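Local coordinates for protein triacylglycerol lipase (Yarrowia lipolytica, PDB 3O0D) that probably hydrolyses the ester bonds of triacylglycerols as a secreted, glycosylated yeast lipase of the alpha/beta-hydrolase fold, at residues A48-H60 and G70-Y82. Residues are numbered along the deposited sequence; the frame is centred on the assembly and turned at random.
Sequences AHFPNVELIEEFH and GYLAVDHASKQIY
Phe59 lies flat over the backbone of Gly70, whose CA sits 3.9 Å from the ring centroid in a CH-pi contact. A chi1 of 55° sets the ring between its own backbone N and carbonyl carbon and swings it across the strand pair. Shortening Phe59 to an alanine removes the ring and would probably leave the Gly70 backbone without its cover, opening a gap beside Leu83 and Gln139. At the other end, Glu54 reaches across the strand pair to His76: NE2 donates to OE2 (2.8 Å, 172°) in the imidazole plane, meeting OE2 on its anti side but 32° out of the carboxylate plane. ND1 of the same imidazole bonds Tyr154. On the Val53 face, CG2 of Val53 presses on the Asp75 carboxylate, 3.3 Å from its CG, while Tyr82 OH donates to Asp75 OD2. Leu55 CD1 meets Tyr71 CB at 3.6 Å; Ile56, at the bulge, turns toward the neighbouring strand and lays CG1 against Val74 CG2. Leu72 O accepts from both Ile56 N (2.8 Å) and Glu57 N (3.3 Å), a classic beta bulge. The antiparallel hairpin of 53-60 and 68-75 thus forms one edge of the mixed central sheet of this alpha/beta-hydrolase.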
# COMPACT_ATOMS: atom_id res chain seq x y z
N ALA A 48 -13.07 -0.78 -16.24
CA ALA A 48 -13.16 -0.33 -17.65
C ALA A 48 -11.96 0.51 -18.09
O ALA A 48 -11.75 0.59 -19.33
CB ALA A 48 -14.44 0.48 -17.94
N HIS A 49 -11.19 1.02 -17.18
CA HIS A 49 -9.95 1.77 -17.54
C HIS A 49 -8.75 0.90 -17.80
O HIS A 49 -7.62 1.44 -18.01
CB HIS A 49 -9.55 2.73 -16.38
CG HIS A 49 -10.42 3.92 -16.28
ND1 HIS A 49 -11.65 3.94 -15.65
CD2 HIS A 49 -10.21 5.18 -16.74
CE1 HIS A 49 -12.19 5.14 -15.77
NE2 HIS A 49 -11.31 5.92 -16.38
N PHE A 50 -8.95 -0.46 -17.88
CA PHE A 50 -7.81 -1.36 -17.99
C PHE A 50 -7.92 -2.36 -19.16
O PHE A 50 -8.12 -3.61 -18.97
CB PHE A 50 -7.70 -2.15 -16.68
CG PHE A 50 -7.17 -1.29 -15.60
CD1 PHE A 50 -5.85 -0.93 -15.58
CD2 PHE A 50 -8.10 -0.63 -14.76
CE1 PHE A 50 -5.33 -0.06 -14.59
CE2 PHE A 50 -7.66 0.33 -13.81
CZ PHE A 50 -6.29 0.62 -13.71
N PRO A 51 -7.76 -1.88 -20.40
CA PRO A 51 -7.85 -2.78 -21.56
C PRO A 51 -6.64 -3.75 -21.50
O PRO A 51 -5.51 -3.40 -21.10
CB PRO A 51 -7.70 -1.85 -22.81
CG PRO A 51 -6.97 -0.58 -22.20
CD PRO A 51 -7.47 -0.44 -20.75
N ASN A 52 -6.88 -4.93 -22.02
CA ASN A 52 -5.85 -5.99 -22.09
C ASN A 52 -5.36 -6.48 -20.78
O ASN A 52 -4.24 -6.97 -20.63
CB ASN A 52 -4.67 -5.52 -22.97
CG ASN A 52 -4.23 -6.59 -23.93
OD1 ASN A 52 -4.52 -7.79 -23.80
ND2 ASN A 52 -3.38 -6.14 -24.97
N VAL A 53 -6.26 -6.40 -19.76
CA VAL A 53 -5.92 -6.95 -18.45
C VAL A 53 -6.77 -8.19 -18.29
O VAL A 53 -7.94 -8.22 -18.69
CB VAL A 53 -6.24 -5.96 -17.33
CG1 VAL A 53 -6.23 -6.64 -15.90
CG2 VAL A 53 -5.20 -4.78 -17.33
N GLU A 54 -6.13 -9.21 -17.75
CA GLU A 54 -6.89 -10.49 -17.38
C GLU A 54 -6.71 -10.81 -15.93
O GLU A 54 -5.59 -10.80 -15.38
CB GLU A 54 -6.51 -11.63 -18.30
CG GLU A 54 -5.12 -11.99 -18.19
CD GLU A 54 -4.79 -13.27 -19.02
OE1 GLU A 54 -5.65 -14.16 -19.19
OE2 GLU A 54 -3.65 -13.38 -19.52
N LEU A 55 -7.87 -11.07 -15.30
CA LEU A 55 -7.92 -11.52 -13.94
C LEU A 55 -7.32 -12.98 -13.94
O LEU A 55 -7.77 -13.83 -14.77
CB LEU A 55 -9.33 -11.50 -13.46
CG LEU A 55 -9.49 -12.08 -12.02
CD1 LEU A 55 -8.82 -11.19 -10.90
CD2 LEU A 55 -10.96 -12.30 -11.74
N ILE A 56 -6.37 -13.19 -13.05
CA ILE A 56 -5.80 -14.56 -12.91
C ILE A 56 -6.59 -15.29 -11.80
O ILE A 56 -7.14 -16.41 -12.03
CB ILE A 56 -4.28 -14.58 -12.68
CG1 ILE A 56 -3.58 -13.98 -13.96
CG2 ILE A 56 -3.82 -16.10 -12.41
CD1 ILE A 56 -4.23 -14.39 -15.33
N GLU A 57 -6.63 -14.67 -10.63
CA GLU A 57 -7.24 -15.36 -9.45
C GLU A 57 -7.65 -14.32 -8.45
O GLU A 57 -6.90 -13.38 -8.21
CB GLU A 57 -6.18 -16.27 -8.79
CG GLU A 57 -6.79 -17.19 -7.74
CD GLU A 57 -5.90 -18.41 -7.37
OE1 GLU A 57 -5.16 -18.96 -8.24
OE2 GLU A 57 -6.03 -18.84 -6.20
N GLU A 58 -8.78 -14.57 -7.77
CA GLU A 58 -9.13 -13.76 -6.60
C GLU A 58 -8.78 -14.60 -5.34
O GLU A 58 -8.67 -15.84 -5.39
CB GLU A 58 -10.62 -13.54 -6.56
CG GLU A 58 -11.28 -12.87 -7.69
CD GLU A 58 -12.74 -12.57 -7.35
OE1 GLU A 58 -13.42 -11.94 -8.18
OE2 GLU A 58 -13.24 -13.00 -6.26
N PHE A 59 -8.59 -13.93 -4.21
CA PHE A 59 -8.48 -14.65 -2.95
C PHE A 59 -9.30 -13.89 -1.86
O PHE A 59 -9.47 -12.65 -1.92
CB PHE A 59 -7.00 -14.81 -2.56
CG PHE A 59 -6.20 -13.49 -2.50
CD1 PHE A 59 -5.98 -12.80 -1.30
CD2 PHE A 59 -5.61 -12.97 -3.69
CE1 PHE A 59 -5.21 -11.59 -1.24
CE2 PHE A 59 -4.89 -11.73 -3.63
CZ PHE A 59 -4.66 -11.09 -2.44
N HIS A 60 -9.80 -14.61 -0.83
CA HIS A 60 -10.61 -13.93 0.17
C HIS A 60 -10.50 -14.84 1.42
O HIS A 60 -10.75 -16.05 1.28
CB HIS A 60 -12.04 -13.80 -0.36
CG HIS A 60 -13.08 -13.67 0.72
ND1 HIS A 60 -13.53 -12.45 1.20
CD2 HIS A 60 -13.78 -14.62 1.39
CE1 HIS A 60 -14.41 -12.67 2.18
NE2 HIS A 60 -14.59 -13.98 2.30
N GLY A 70 -8.32 -10.01 -2.21
CA GLY A 70 -7.60 -9.22 -3.30
C GLY A 70 -7.53 -10.09 -4.51
O GLY A 70 -8.30 -11.03 -4.75
N TYR A 71 -6.65 -9.66 -5.45
CA TYR A 71 -6.65 -10.42 -6.73
C TYR A 71 -5.25 -10.27 -7.38
O TYR A 71 -4.42 -9.43 -7.01
CB TYR A 71 -7.70 -9.91 -7.75
CG TYR A 71 -7.49 -8.41 -8.14
CD1 TYR A 71 -6.73 -8.05 -9.31
CD2 TYR A 71 -8.13 -7.40 -7.46
CE1 TYR A 71 -6.56 -6.71 -9.66
CE2 TYR A 71 -7.96 -6.02 -7.81
CZ TYR A 71 -7.20 -5.73 -8.94
OH TYR A 71 -7.07 -4.41 -9.31
N LEU A 72 -5.03 -11.19 -8.30
CA LEU A 72 -3.81 -11.22 -9.07
C LEU A 72 -4.29 -11.02 -10.48
O LEU A 72 -5.16 -11.75 -11.01
CB LEU A 72 -3.16 -12.61 -8.88
CG LEU A 72 -1.87 -12.92 -9.65
CD1 LEU A 72 -0.73 -11.94 -9.42
CD2 LEU A 72 -1.46 -14.40 -9.30
N ALA A 73 -3.64 -10.07 -11.23
CA ALA A 73 -4.04 -9.91 -12.64
C ALA A 73 -2.79 -9.64 -13.49
O ALA A 73 -1.73 -9.32 -12.93
CB ALA A 73 -4.97 -8.67 -12.76
N VAL A 74 -2.94 -9.77 -14.82
CA VAL A 74 -1.80 -9.53 -15.76
C VAL A 74 -2.30 -8.46 -16.76
O VAL A 74 -3.35 -8.63 -17.38
CB VAL A 74 -1.46 -10.80 -16.52
CG1 VAL A 74 -0.31 -10.46 -17.53
CG2 VAL A 74 -0.96 -11.85 -15.50
N ASP A 75 -1.51 -7.40 -16.93
CA ASP A 75 -1.90 -6.27 -17.84
C ASP A 75 -0.85 -6.44 -18.99
O ASP A 75 0.36 -6.14 -18.84
CB ASP A 75 -1.68 -4.99 -17.12
CG ASP A 75 -2.13 -3.77 -17.95
OD1 ASP A 75 -2.03 -3.87 -19.19
OD2 ASP A 75 -2.55 -2.75 -17.36
N HIS A 76 -1.37 -6.94 -20.09
CA HIS A 76 -0.60 -7.15 -21.32
C HIS A 76 -0.39 -5.83 -22.02
O HIS A 76 0.45 -5.78 -22.97
CB HIS A 76 -1.42 -8.08 -22.21
CG HIS A 76 -1.58 -9.45 -21.63
ND1 HIS A 76 -0.52 -10.31 -21.45
CD2 HIS A 76 -2.66 -10.08 -21.11
CE1 HIS A 76 -0.94 -11.43 -20.87
NE2 HIS A 76 -2.24 -11.32 -20.68
N ALA A 77 -1.13 -4.77 -21.67
CA ALA A 77 -0.85 -3.45 -22.34
C ALA A 77 0.32 -2.80 -21.67
O ALA A 77 1.20 -2.22 -22.32
CB ALA A 77 -2.06 -2.54 -22.32
N SER A 78 0.38 -2.83 -20.36
CA SER A 78 1.49 -2.19 -19.66
C SER A 78 2.64 -3.17 -19.37
O SER A 78 3.71 -2.69 -18.91
CB SER A 78 0.99 -1.55 -18.31
OG SER A 78 0.61 -2.64 -17.46
N LYS A 79 2.44 -4.44 -19.70
CA LYS A 79 3.43 -5.53 -19.38
C LYS A 79 3.77 -5.59 -17.91
O LYS A 79 4.94 -5.45 -17.46
CB LYS A 79 4.74 -5.28 -20.20
CG LYS A 79 4.61 -5.66 -21.71
CD LYS A 79 3.64 -4.77 -22.35
CE LYS A 79 3.42 -4.91 -23.94
NZ LYS A 79 2.70 -3.69 -24.46
N GLN A 80 2.71 -5.73 -17.09
CA GLN A 80 2.87 -5.76 -15.65
C GLN A 80 1.99 -6.91 -15.12
O GLN A 80 1.01 -7.32 -15.76
CB GLN A 80 2.37 -4.47 -14.96
CG GLN A 80 3.34 -3.29 -15.33
CD GLN A 80 2.79 -2.00 -14.79
OE1 GLN A 80 1.70 -1.59 -15.16
NE2 GLN A 80 3.47 -1.43 -13.80
N ILE A 81 2.41 -7.36 -13.95
CA ILE A 81 1.59 -8.33 -13.14
C ILE A 81 1.18 -7.49 -11.91
O ILE A 81 2.02 -6.88 -11.24
CB ILE A 81 2.51 -9.48 -12.67
CG1 ILE A 81 2.93 -10.29 -13.91
CG2 ILE A 81 1.66 -10.40 -11.67
CD1 ILE A 81 4.19 -11.29 -13.64
N TYR A 82 -0.12 -7.52 -11.63
CA TYR A 82 -0.63 -6.74 -10.46
C TYR A 82 -1.03 -7.69 -9.32
O TYR A 82 -1.72 -8.62 -9.60
CB TYR A 82 -1.91 -6.07 -10.87
CG TYR A 82 -1.78 -5.04 -11.96
CD1 TYR A 82 -0.68 -4.22 -12.02
CD2 TYR A 82 -2.82 -4.88 -12.83
CE1 TYR A 82 -0.59 -3.23 -13.07
CE2 TYR A 82 -2.73 -3.90 -13.93
CZ TYR A 82 -1.61 -3.10 -13.94
OH TYR A 82 -1.46 -2.16 -14.93